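Local coordinates for uncharacterized protein (Bacteroides caccae, PDB 4R4K) that is of unknown function but adopts a cystatin-like fold of the NTF2 clan and binds polyethylene glycol chains in its crystal, at residues 58-63 and 148-153; 105-110 and 118-123; 124-129 and 140-145. All blocks are in the same frame, centred on the assembly; numbering follows the deposited sequence.

Contact 1. Residues 58-63 and 148-153; sequences WPLLDS and AFKEIH. With PEU (2,5,8,11,14,17,20,23,26,29,32,35,38,41,44,47,50,53,56,59,62,65,68,71,74,77,80-heptacosaoxadooctacontan-82-ol), chain J.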
loop_
_atom_site.group_PDB
_atom_site.type_symbol
_atom_site.label_atom_id
_atom_site.label_comp_id
_atom_site.label_asym_id
_atom_site.label_seq_id
_atom_site.Cartn_x
_atom_site.Cartn_y
_atom_site.Cartn_z
ATOM N N TRP A 58 1.612 -5.185 7.424
ATOM C CA TRP A 58 1.255 -5.015 6.015
ATOM C C TRP A 58 -0.167 -5.454 5.658
ATOM O O TRP A 58 -0.502 -6.610 5.832
ATOM C CB TRP A 58 2.224 -5.805 5.123
ATOM C CG TRP A 58 1.914 -5.696 3.667
ATOM C CD1 TRP A 58 1.369 -6.662 2.857
ATOM C CD2 TRP A 58 2.102 -4.534 2.851
ATOM N NE1 TRP A 58 1.203 -6.166 1.578
ATOM C CE2 TRP A 58 1.639 -4.861 1.548
ATOM C CE3 TRP A 58 2.587 -3.242 3.102
ATOM C CZ2 TRP A 58 1.674 -3.951 0.504
ATOM C CZ3 TRP A 58 2.628 -2.346 2.054
ATOM C CH2 TRP A 58 2.178 -2.706 0.775
ATOM N N PRO A 59 -0.990 -4.528 5.130
ATOM C CA PRO A 59 -2.269 -4.944 4.537
ATOM C C PRO A 59 -2.092 -5.434 3.104
ATOM O O PRO A 59 -1.672 -4.662 2.243
ATOM C CB PRO A 59 -3.114 -3.650 4.549
ATOM C CG PRO A 59 -2.291 -2.635 5.304
ATOM C CD PRO A 59 -0.875 -3.071 5.140
ATOM N N LEU A 60 -2.491 -6.673 2.841
ATOM C CA LEU A 60 -2.399 -7.234 1.516
ATOM C C LEU A 60 -3.276 -6.472 0.522
ATOM O O LEU A 60 -4.443 -6.184 0.813
ATOM C CB LEU A 60 -2.744 -8.725 1.558
ATOM C CG LEU A 60 -1.729 -9.604 2.312
ATOM C CD1 LEU A 60 -2.347 -10.936 2.702
ATOM C CD2 LEU A 60 -0.471 -9.844 1.495
ATOM N N LEU A 61 -2.689 -6.185 -0.639
ATOM C CA LEU A 61 -3.322 -5.398 -1.703
ATOM C C LEU A 61 -3.860 -6.296 -2.809
ATOM O O LEU A 61 -3.154 -7.171 -3.298
ATOM C CB LEU A 61 -2.308 -4.449 -2.312
ATOM C CG LEU A 61 -1.821 -3.387 -1.336
ATOM C CD1 LEU A 61 -0.700 -2.605 -1.982
ATOM C CD2 LEU A 61 -2.944 -2.467 -0.869
ATOM N N ASP A 62 -5.132 -6.109 -3.159
ATOM C CA ASP A 62 -5.757 -6.925 -4.190
ATOM C C ASP A 62 -5.856 -6.223 -5.528
ATOM O O ASP A 62 -5.518 -5.049 -5.637
ATOM C CB ASP A 62 -7.105 -7.471 -3.702
ATOM C CG ASP A 62 -8.187 -6.424 -3.565
ATOM O OD1 ASP A 62 -8.069 -5.297 -4.098
ATOM O OD2 ASP A 62 -9.214 -6.753 -2.926
ATOM N N SER A 63 -6.306 -6.950 -6.543
ATOM C CA SER A 63 -6.301 -6.423 -7.919
ATOM C C SER A 63 -7.255 -5.251 -8.077
ATOM O O SER A 63 -6.968 -4.318 -8.814
ATOM C CB SER A 63 -6.643 -7.509 -8.930
ATOM O OG SER A 63 -7.913 -8.046 -8.681
ATOM N N ALA A 148 -8.950 -13.108 5.271
ATOM C CA ALA A 148 -9.936 -13.110 4.206
ATOM C C ALA A 148 -9.264 -13.133 2.818
ATOM O O ALA A 148 -9.611 -13.903 1.941
ATOM C CB ALA A 148 -10.870 -11.926 4.326
ATOM N N PHE A 149 -8.277 -12.272 2.626
ATOM C CA PHE A 149 -7.525 -12.228 1.360
ATOM C C PHE A 149 -6.964 -13.593 1.009
ATOM O O PHE A 149 -7.010 -14.036 -0.142
ATOM C CB PHE A 149 -6.384 -11.213 1.511
ATOM C CG PHE A 149 -5.579 -10.954 0.243
ATOM C CD1 PHE A 149 -4.563 -11.794 -0.131
ATOM C CD2 PHE A 149 -5.764 -9.769 -0.465
ATOM C CE1 PHE A 149 -3.779 -11.524 -1.260
ATOM C CE2 PHE A 149 -4.997 -9.501 -1.575
ATOM C CZ PHE A 149 -4.008 -10.373 -1.976
ATOM N N LYS A 150 -6.400 -14.262 2.005
ATOM C CA LYS A 150 -5.740 -15.539 1.771
ATOM C C LYS A 150 -6.724 -16.679 1.446
ATOM O O LYS A 150 -6.307 -17.673 0.883
ATOM C CB LYS A 150 -4.839 -15.870 2.959
ATOM C CG LYS A 150 -3.605 -14.991 3.028
ATOM C CD LYS A 150 -2.638 -15.442 4.108
ATOM C CE LYS A 150 -3.090 -15.044 5.492
ATOM N NZ LYS A 150 -2.011 -15.362 6.475
ATOM N N GLU A 151 -8.015 -16.516 1.760
ATOM C CA GLU A 151 -9.025 -17.508 1.363
ATOM C C GLU A 151 -9.231 -17.531 -0.137
ATOM O O GLU A 151 -9.555 -18.569 -0.686
ATOM C CB GLU A 151 -10.378 -17.230 2.030
ATOM C CG GLU A 151 -10.416 -17.444 3.528
ATOM C CD GLU A 151 -10.361 -18.913 3.932
ATOM O OE1 GLU A 151 -10.504 -19.802 3.055
ATOM O OE2 GLU A 151 -10.149 -19.166 5.135
ATOM N N ILE A 152 -9.040 -16.392 -0.795
ATOM C CA ILE A 152 -9.222 -16.307 -2.234
ATOM C C ILE A 152 -7.935 -16.098 -3.033
ATOM O O ILE A 152 -7.929 -16.349 -4.217
ATOM C CB ILE A 152 -10.290 -15.253 -2.609
ATOM C CG1 ILE A 152 -10.071 -13.936 -1.866
ATOM C CG2 ILE A 152 -11.666 -15.783 -2.245
ATOM C CD1 ILE A 152 -10.984 -12.820 -2.312
ATOM N N HIS A 153 -6.857 -15.652 -2.385
ATOM C CA HIS A 153 -5.586 -15.382 -3.059
ATOM C C HIS A 153 -4.407 -15.922 -2.241
ATOM O O HIS A 153 -3.584 -15.140 -1.746
ATOM C CB HIS A 153 -5.365 -13.878 -3.192
ATOM C CG HIS A 153 -6.476 -13.153 -3.862
ATOM N ND1 HIS A 153 -6.939 -13.493 -5.113
ATOM C CD2 HIS A 153 -7.201 -12.081 -3.465
ATOM C CE1 HIS A 153 -7.924 -12.678 -5.447
ATOM N NE2 HIS A 153 -8.097 -11.811 -4.471
HETATM O OCV PEU J . -15.624 -10.400 1.338
HETATM C CCW PEU J . -14.291 -10.066 1.686
HETATM C CCX PEU J . -13.360 -10.262 0.504
HETATM O OCY PEU J . -12.209 -9.451 0.745
HETATM C CCZ PEU J . -11.018 -10.154 1.107
HETATM C CDA PEU J . -9.913 -9.623 0.212
HETATM O ODB PEU J . -10.074 -10.182 -1.085
HETATM C CDC PEU J . -9.542 -9.410 -2.167
HETATM C CDD PEU J . -10.443 -9.492 -3.403
HETATM O ODE PEU J . -9.713 -9.988 -4.537
#

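Contact 2. Residues 105-110 and 118-123; sequences RVEFEQ and VVDCYT. With ACT (acetate ion), chain G.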
loop_
_atom_site.group_PDB
_atom_site.type_symbol
_atom_site.label_atom_id
_atom_site.label_comp_id
_atom_site.label_asym_id
_atom_site.label_seq_id
_atom_site.Cartn_x
_atom_site.Cartn_y
_atom_site.Cartn_z
ATOM N N ARG A 105 -0.704 5.267 -0.862
ATOM C CA ARG A 105 0.376 5.526 -1.788
ATOM C C ARG A 105 1.290 4.317 -1.706
ATOM O O ARG A 105 1.703 3.936 -0.613
ATOM C CB ARG A 105 1.133 6.809 -1.434
ATOM C CG ARG A 105 2.308 7.231 -2.310
ATOM C CD ARG A 105 3.140 8.282 -1.622
ATOM N NE ARG A 105 4.172 8.791 -2.522
ATOM C CZ ARG A 105 5.380 8.254 -2.668
ATOM N NH1 ARG A 105 5.732 7.163 -1.993
ATOM N NH2 ARG A 105 6.246 8.817 -3.505
ATOM N N VAL A 106 1.542 3.691 -2.857
ATOM C CA VAL A 106 2.437 2.548 -2.935
ATOM C C VAL A 106 3.533 2.852 -3.951
ATOM O O VAL A 106 3.262 3.290 -5.075
ATOM C CB VAL A 106 1.708 1.272 -3.391
ATOM C CG1 VAL A 106 2.621 0.062 -3.216
ATOM C CG2 VAL A 106 0.407 1.101 -2.633
ATOM N N GLU A 107 4.775 2.665 -3.518
ATOM C CA GLU A 107 5.939 2.939 -4.342
ATOM C C GLU A 107 6.602 1.628 -4.730
ATOM O O GLU A 107 6.950 0.815 -3.854
ATOM C CB GLU A 107 6.940 3.811 -3.581
ATOM C CG GLU A 107 8.159 4.189 -4.409
ATOM C CD GLU A 107 9.082 5.159 -3.702
ATOM O OE1 GLU A 107 9.065 5.212 -2.464
ATOM O OE2 GLU A 107 9.846 5.853 -4.394
ATOM N N PHE A 108 6.775 1.433 -6.039
ATOM C CA PHE A 108 7.348 0.228 -6.615
ATOM C C PHE A 108 8.659 0.579 -7.305
ATOM O O PHE A 108 8.771 1.627 -7.955
ATOM C CB PHE A 108 6.460 -0.338 -7.711
ATOM C CG PHE A 108 5.097 -0.735 -7.261
ATOM C CD1 PHE A 108 4.843 -2.020 -6.783
ATOM C CD2 PHE A 108 4.067 0.161 -7.361
ATOM C CE1 PHE A 108 3.566 -2.372 -6.410
ATOM C CE2 PHE A 108 2.795 -0.180 -6.984
ATOM C CZ PHE A 108 2.538 -1.454 -6.522
ATOM N N GLU A 109 9.659 -0.273 -7.118
ATOM C CA GLU A 109 10.939 -0.080 -7.786
ATOM C C GLU A 109 11.401 -1.410 -8.347
ATOM O O GLU A 109 11.239 -2.460 -7.703
ATOM C CB GLU A 109 11.971 0.510 -6.823
ATOM C CG GLU A 109 11.647 1.934 -6.436
ATOM C CD GLU A 109 12.738 2.624 -5.638
ATOM O OE1 GLU A 109 13.605 1.928 -5.066
ATOM O OE2 GLU A 109 12.706 3.874 -5.577
ATOM N N GLN A 110 11.968 -1.352 -9.548
ATOM C CA GLN A 110 12.551 -2.507 -10.148
ATOM C C GLN A 110 14.006 -2.519 -9.708
ATOM O O GLN A 110 14.780 -1.603 -10.018
ATOM C CB GLN A 110 12.427 -2.487 -11.664
ATOM C CG GLN A 110 12.741 -3.850 -12.257
ATOM C CD GLN A 110 13.015 -3.795 -13.737
ATOM O OE1 GLN A 110 13.860 -3.040 -14.166
ATOM N NE2 GLN A 110 12.316 -4.580 -14.508
ATOM N N VAL A 118 7.758 -3.605 -3.767
ATOM C CA VAL A 118 7.240 -2.457 -3.035
ATOM C C VAL A 118 8.320 -2.021 -2.057
ATOM O O VAL A 118 8.831 -2.846 -1.307
ATOM C CB VAL A 118 5.955 -2.803 -2.283
ATOM C CG1 VAL A 118 5.577 -1.666 -1.331
ATOM C CG2 VAL A 118 4.851 -3.060 -3.285
ATOM N N VAL A 119 8.691 -0.746 -2.123
ATOM C CA VAL A 119 9.689 -0.186 -1.210
ATOM C C VAL A 119 9.138 0.812 -0.207
ATOM O O VAL A 119 9.802 1.114 0.789
ATOM C CB VAL A 119 10.871 0.445 -1.963
ATOM C CG1 VAL A 119 11.587 -0.610 -2.805
ATOM C CG2 VAL A 119 10.433 1.630 -2.807
ATOM N N ASP A 120 7.929 1.332 -0.440
ATOM C CA ASP A 120 7.314 2.215 0.523
ATOM C C ASP A 120 5.817 2.203 0.343
ATOM O O ASP A 120 5.304 1.879 -0.745
ATOM C CB ASP A 120 7.858 3.635 0.409
ATOM C CG ASP A 120 7.773 4.411 1.728
ATOM O OD1 ASP A 120 7.349 3.859 2.777
ATOM O OD2 ASP A 120 8.130 5.609 1.708
ATOM N N CYS A 121 5.126 2.541 1.411
ATOM C CA CYS A 121 3.686 2.599 1.374
ATOM C C CYS A 121 3.182 3.518 2.483
ATOM O O CYS A 121 3.711 3.515 3.597
ATOM C CB CYS A 121 3.096 1.212 1.538
ATOM S SG CYS A 121 1.287 1.143 1.650
ATOM N N TYR A 122 2.215 4.345 2.119
ATOM C CA TYR A 122 1.379 5.053 3.065
ATOM C C TYR A 122 0.014 4.412 2.939
ATOM O O TYR A 122 -0.507 4.259 1.830
ATOM C CB TYR A 122 1.271 6.553 2.746
ATOM C CG TYR A 122 0.196 7.185 3.595
ATOM C CD1 TYR A 122 0.439 7.486 4.946
ATOM C CD2 TYR A 122 -1.078 7.408 3.086
ATOM C CE1 TYR A 122 -0.555 8.022 5.753
ATOM C CE2 TYR A 122 -2.086 7.948 3.877
ATOM C CZ TYR A 122 -1.821 8.243 5.215
ATOM O OH TYR A 122 -2.787 8.775 6.016
ATOM N N THR A 123 -0.558 4.008 4.060
ATOM C CA THR A 123 -1.940 3.543 4.065
ATOM C C THR A 123 -2.767 4.194 5.153
ATOM O O THR A 123 -2.316 4.336 6.292
ATOM C CB THR A 123 -2.030 2.011 4.156
ATOM O OG1 THR A 123 -3.404 1.625 4.306
ATOM C CG2 THR A 123 -1.244 1.467 5.320
HETATM C C ACT G . 4.620 12.309 -3.627
HETATM O O ACT G . 5.445 13.024 -3.026
HETATM O OXT ACT G . 4.977 11.496 -4.507
HETATM C CH3 ACT G . 3.166 12.431 -3.274
HETATM O O HOH W 1 9.265 6.849 -0.209
#

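Contact 3. Residues 124-129 and 140-145; sequences GWYGYD and QQVKEE. With PEU (2,5,8,11,14,17,20,23,26,29,32,35,38,41,44,47,50,53,56,59,62,65,68,71,74,77,80-heptacosaoxadooctacontan-82-ol), chain H.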
loop_
_atom_site.group_PDB
_atom_site.type_symbol
_atom_site.label_atom_id
_atom_site.label_comp_id
_atom_site.label_asym_id
_atom_site.label_seq_id
_atom_site.Cartn_x
_atom_site.Cartn_y
_atom_site.Cartn_z
ATOM N N GLY A 124 -3.984 4.592 4.794
ATOM C CA GLY A 124 -4.923 5.157 5.755
ATOM C C GLY A 124 -5.271 4.221 6.909
ATOM O O GLY A 124 -5.852 4.659 7.872
ATOM N N TRP A 125 -4.983 2.920 6.795
ATOM C CA TRP A 125 -5.139 2.011 7.954
ATOM C C TRP A 125 -4.362 2.539 9.166
ATOM O O TRP A 125 -4.794 2.367 10.298
ATOM C CB TRP A 125 -4.631 0.610 7.627
ATOM C CG TRP A 125 -5.589 -0.315 6.980
ATOM C CD1 TRP A 125 -5.567 -0.734 5.685
ATOM C CD2 TRP A 125 -6.675 -1.019 7.616
ATOM N NE1 TRP A 125 -6.585 -1.624 5.478
ATOM C CE2 TRP A 125 -7.275 -1.813 6.646
ATOM C CE3 TRP A 125 -7.194 -1.041 8.913
ATOM C CZ2 TRP A 125 -8.381 -2.632 6.927
ATOM C CZ3 TRP A 125 -8.307 -1.840 9.193
ATOM C CH2 TRP A 125 -8.877 -2.620 8.204
ATOM N N TYR A 126 -3.204 3.134 8.893
ATOM C CA TYR A 126 -2.352 3.712 9.890
ATOM C C TYR A 126 -2.185 5.223 9.695
ATOM O O TYR A 126 -1.089 5.775 9.801
ATOM C CB TYR A 126 -1.003 3.024 9.883
ATOM C CG TYR A 126 -1.075 1.512 9.958
ATOM C CD1 TYR A 126 -1.654 0.885 11.032
ATOM C CD2 TYR A 126 -0.568 0.723 8.944
ATOM C CE1 TYR A 126 -1.717 -0.490 11.089
ATOM C CE2 TYR A 126 -0.629 -0.659 8.982
ATOM C CZ TYR A 126 -1.208 -1.262 10.050
ATOM O OH TYR A 126 -1.247 -2.623 10.115
ATOM N N GLY A 127 -3.299 5.904 9.468
ATOM C CA GLY A 127 -3.302 7.346 9.258
ATOM C C GLY A 127 -2.836 8.134 10.459
ATOM O O GLY A 127 -2.788 7.650 11.610
ATOM N N TYR A 128 -2.507 9.390 10.203
ATOM C CA TYR A 128 -2.050 10.246 11.271
ATOM C C TYR A 128 -3.220 10.473 12.231
ATOM O O TYR A 128 -2.991 10.807 13.361
ATOM C CB TYR A 128 -1.548 11.582 10.759
ATOM C CG TYR A 128 -0.801 12.346 11.824
ATOM C CD1 TYR A 128 0.533 12.048 12.105
ATOM C CD2 TYR A 128 -1.421 13.335 12.561
ATOM C CE1 TYR A 128 1.234 12.733 13.075
ATOM C CE2 TYR A 128 -0.731 14.024 13.536
ATOM C CZ TYR A 128 0.593 13.719 13.786
ATOM O OH TYR A 128 1.279 14.401 14.758
ATOM N N ASP A 129 -4.475 10.269 11.774
ATOM C CA ASP A 129 -5.653 10.417 12.663
ATOM C C ASP A 129 -5.925 9.229 13.578
ATOM O O ASP A 129 -6.899 9.238 14.333
ATOM C CB ASP A 129 -6.977 10.635 11.927
ATOM C CG ASP A 129 -7.075 11.974 11.243
ATOM O OD1 ASP A 129 -6.311 12.899 11.609
ATOM O OD2 ASP A 129 -7.959 12.094 10.360
ATOM N N GLN A 140 -4.368 -5.953 14.350
ATOM C CA GLN A 140 -5.149 -7.182 14.406
ATOM C C GLN A 140 -6.274 -7.176 13.344
ATOM O O GLN A 140 -6.576 -8.214 12.778
ATOM C CB GLN A 140 -5.717 -7.400 15.813
ATOM C CG GLN A 140 -6.619 -8.629 15.964
ATOM C CD GLN A 140 -5.915 -9.949 15.660
ATOM O OE1 GLN A 140 -4.723 -10.098 15.908
ATOM N NE2 GLN A 140 -6.656 -10.903 15.114
ATOM N N GLN A 141 -6.915 -6.027 13.126
ATOM C CA GLN A 141 -7.942 -5.900 12.075
ATOM C C GLN A 141 -7.343 -6.181 10.702
ATOM O O GLN A 141 -7.957 -6.862 9.868
ATOM C CB GLN A 141 -8.595 -4.520 12.110
ATOM C CG GLN A 141 -9.522 -4.323 13.294
ATOM C CD GLN A 141 -9.916 -2.874 13.522
ATOM O OE1 GLN A 141 -9.642 -1.996 12.700
ATOM N NE2 GLN A 141 -10.561 -2.619 14.657
ATOM N N VAL A 142 -6.153 -5.649 10.462
ATOM C CA VAL A 142 -5.426 -5.908 9.215
ATOM C C VAL A 142 -5.112 -7.393 9.057
ATOM O O VAL A 142 -5.303 -7.978 7.989
ATOM C CB VAL A 142 -4.147 -5.052 9.129
ATOM C CG1 VAL A 142 -3.254 -5.527 7.979
ATOM C CG2 VAL A 142 -4.519 -3.585 8.977
ATOM N N LYS A 143 -4.695 -8.038 10.136
ATOM C CA LYS A 143 -4.498 -9.482 10.116
ATOM C C LYS A 143 -5.756 -10.260 9.683
ATOM O O LYS A 143 -5.684 -11.235 8.923
ATOM C CB LYS A 143 -4.063 -9.968 11.493
ATOM C CG LYS A 143 -3.770 -11.461 11.526
ATOM C CD LYS A 143 -3.328 -11.936 12.888
ATOM C CE LYS A 143 -3.079 -13.423 12.871
ATOM N NZ LYS A 143 -2.295 -13.860 14.055
ATOM N N GLU A 144 -6.897 -9.856 10.216
ATOM C CA GLU A 144 -8.180 -10.478 9.886
ATOM C C GLU A 144 -8.563 -10.232 8.417
ATOM O O GLU A 144 -9.012 -11.140 7.714
ATOM C CB GLU A 144 -9.252 -9.987 10.856
ATOM C CG GLU A 144 -9.024 -10.537 12.262
ATOM C CD GLU A 144 -9.673 -9.721 13.371
ATOM O OE1 GLU A 144 -10.443 -8.777 13.091
ATOM O OE2 GLU A 144 -9.435 -10.063 14.549
ATOM N N GLU A 145 -8.351 -9.020 7.928
ATOM C CA GLU A 145 -8.518 -8.756 6.482
ATOM C C GLU A 145 -7.598 -9.626 5.631
ATOM O O GLU A 145 -7.977 -10.108 4.565
ATOM C CB GLU A 145 -8.276 -7.269 6.173
ATOM C CG GLU A 145 -9.238 -6.321 6.876
ATOM C CD GLU A 145 -10.629 -6.281 6.274
ATOM O OE1 GLU A 145 -10.815 -6.696 5.103
ATOM O OE2 GLU A 145 -11.554 -5.827 6.989
HETATM O OCP PEU H . -10.750 2.110 7.445
HETATM C CCQ PEU H . -9.622 1.240 7.408
HETATM C CCR PEU H . -8.632 1.722 6.355
HETATM O OCS PEU H . -9.270 1.792 5.078
HETATM C CCT PEU H . -9.162 3.079 4.445
HETATM C CCU PEU H . -7.757 3.304 3.894
HETATM O OCV PEU H . -7.423 2.202 3.053
HETATM C CCW PEU H . -6.286 2.424 2.227
HETATM C CCX PEU H . -5.713 1.072 1.834
HETATM O OCY PEU H . -6.685 0.251 1.178
HETATM C CCZ PEU H . -6.184 -1.021 0.726
HETATM C CDA PEU H . -5.912 -1.997 1.874
HETATM O ODB PEU H . -6.516 -3.269 1.636
HETATM C CDC PEU H . -7.280 -3.784 2.732
HETATM C CDD PEU H . -8.599 -3.013 2.826
HETATM O ODE PEU H . -9.574 -3.757 3.563
#

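Contact 1. Residues 58-63 and 148-153
Leu60 lies across the ring of Phe149, and this one apolar meeting carries most of the contact between the loop 58-63 and the end of helix 135-152. Leu60 CB sits over the centre of the ring, 3.7 Å from the Phe149 centroid and only 7° off the ring normal, a CH-pi contact, while the methyl CD1 of Leu60 reaches 3.7 Å to Phe149 CD1. The ring arrives there because Phe149 CG is anti to the backbone N (chi1 -175°), which swings it off the helix toward the loop. His153 CD2 covers the opposite face, so the phenyl is held between a leucine and an imidazole, and its rim meets the loop backbone, with Leu61 O 3.4 Å from Phe149 CE2. Helix 23-28 closes over Leu60 through Ala23, Gln26 and Tyr27.

The other side is looser. Lys150 skirts the leucine with its CG 4.3 Å from Leu60 CD1. Asp62 touches the ring obliquely through CB, 3.6 Å from Phe149 CE2, while its OD1 accepts from Thr65 N. A polyethylene glycol fragment lies here, its ODE at the edge of the His153 ring, though its approach to NE2 is too short to be trusted. Packing alone thus holds these two segments together, while Asn146, just before on the helix, adds a polar grip on the loop backbone at Trp58 O and Leu60 N.

Contact 2. Residues 105-110 and 118-123
Arg105 O receives Tyr122 N at 2.8 Å, the shortest direct hydrogen bond between the strands, and also lies 3.1 Å from Cys121 CA in a CA-H...O contact. Arg105 N returns a bond to Tyr122 O, and farther along Glu107 N gives to Asp120 O in a nearly straight bond (172° at the hydrogen). Val119 N then donates to Glu107 O at 2.9 Å. Here the pairing slips by one residue: Val119 and Asp120 both face Glu107, a classic beta bulge in the antiparallel hairpin of strands 104-110 and 116-123, within the curved sheet of a cystatin-like, NTF2-clan fold. The bulge sets two side chains against one glutamate. Val119 CG2 comes to 3.8 Å from Glu107 CG, and Val119 also crosses the extended chain of Glu109 at about a right angle.

Glu107 and Asp120 stand side by side, carboxylate planes 30° apart, with Glu107 OE1 4.3 Å from Asp120 OD2. In the conformer described, a water donates to both, at 2.8 Å to Glu107 OE1, and probably eases the repulsion; His90 binds Glu107 OE2 and Thr36 binds Asp120 OD2. Arg105, extended from CG to NE, brings its guanidinium edge-on toward Glu107 OE1, in a long salt bridge from NH1, and an acetate OXT also lies at its edge, 3.1 Å from Arg105 NH2.

On the face bearing Val106, Phe108, Val118 and Cys121 the contact is apolar. Val118 CG2 presses 3.4 Å from Phe108 CE1, at a slant to the ring, and also touches Val106 CG1, while Phe15, Leu16 and Phe19 of helix 12-21 close over Phe108 and Val118.

Contact 3. Residues 124-129 and 140-145
Trp125 offers one face of its indole to Val142 and the other to a bound polyethylene glycol, so the ring stands as a partition between helix 135-152 and the ligand. Val142 CG2 lies 3.9 Å from the centroid of the six-membered ring and 22° off the normal, a CH-pi contact displaced toward the rim. The two side chains slide past each other in opposite directions, and the methyl is nearest to Trp125 CD2, at 3.6 Å, and then to CE3. On the far face, the glycol carbon CCR is 3.6 Å above the plane and likewise set toward the rim.

Two longer side chains of the helix meet the six-membered ring, Gln141 at its edge and Glu145 obliquely. Gln141 brings its OE1 into the ring plane, 3.8 Å from Trp125 CZ3, with the amide turned 58° against the ring. One helical turn later, Glu145 crosses the tryptophan at about a right angle, its CG 3.8 Å from Trp125 CZ2. A bend at its second torsion (chi2 -75°) turns the carboxylate from the ring contact toward the ligand, where Glu145 OE1 is 3.5 Å from the glycol ODE.

Tyr126 approaches Val142 from the opposite direction and obliquely, its OH 3.6 Å from Val142 CG2, so a single methyl is shared by two aromatic residues. That hydroxyl is also hydrogen-bonded to Lys57 O, while Leu135, Thr138 and Ile139 of the helix touch the tyrosine. With Gly124 beside the glycol, Trp125 and Glu145 form part of a ligand pocket seen in the crystal, an aromatic wall backed by the C-terminal helix of this cystatin-like fold.

How the contacts relate
Reading from the N terminus, the loop 58-63 comes first and waits for its partner until the C-terminal end of helix 135-152, so contact 1 closes a loop holding all five strands of the main sheet. Within that span contact 2 pairs strands 104-110 and 116-123 as a hairpin, and contact 3 follows in series, folding the segment after the last strand against the middle of the same helix. Nothing crosses. The loop 58-63 joins all three: Trp58 packs on Cys121 and Val118, Leu61 on Val106, and Pro59 on Trp125 and Val142. Tyr122 and Gly127 link contacts 2 and 3. Together they bind sheet, loop and terminal helix into one body.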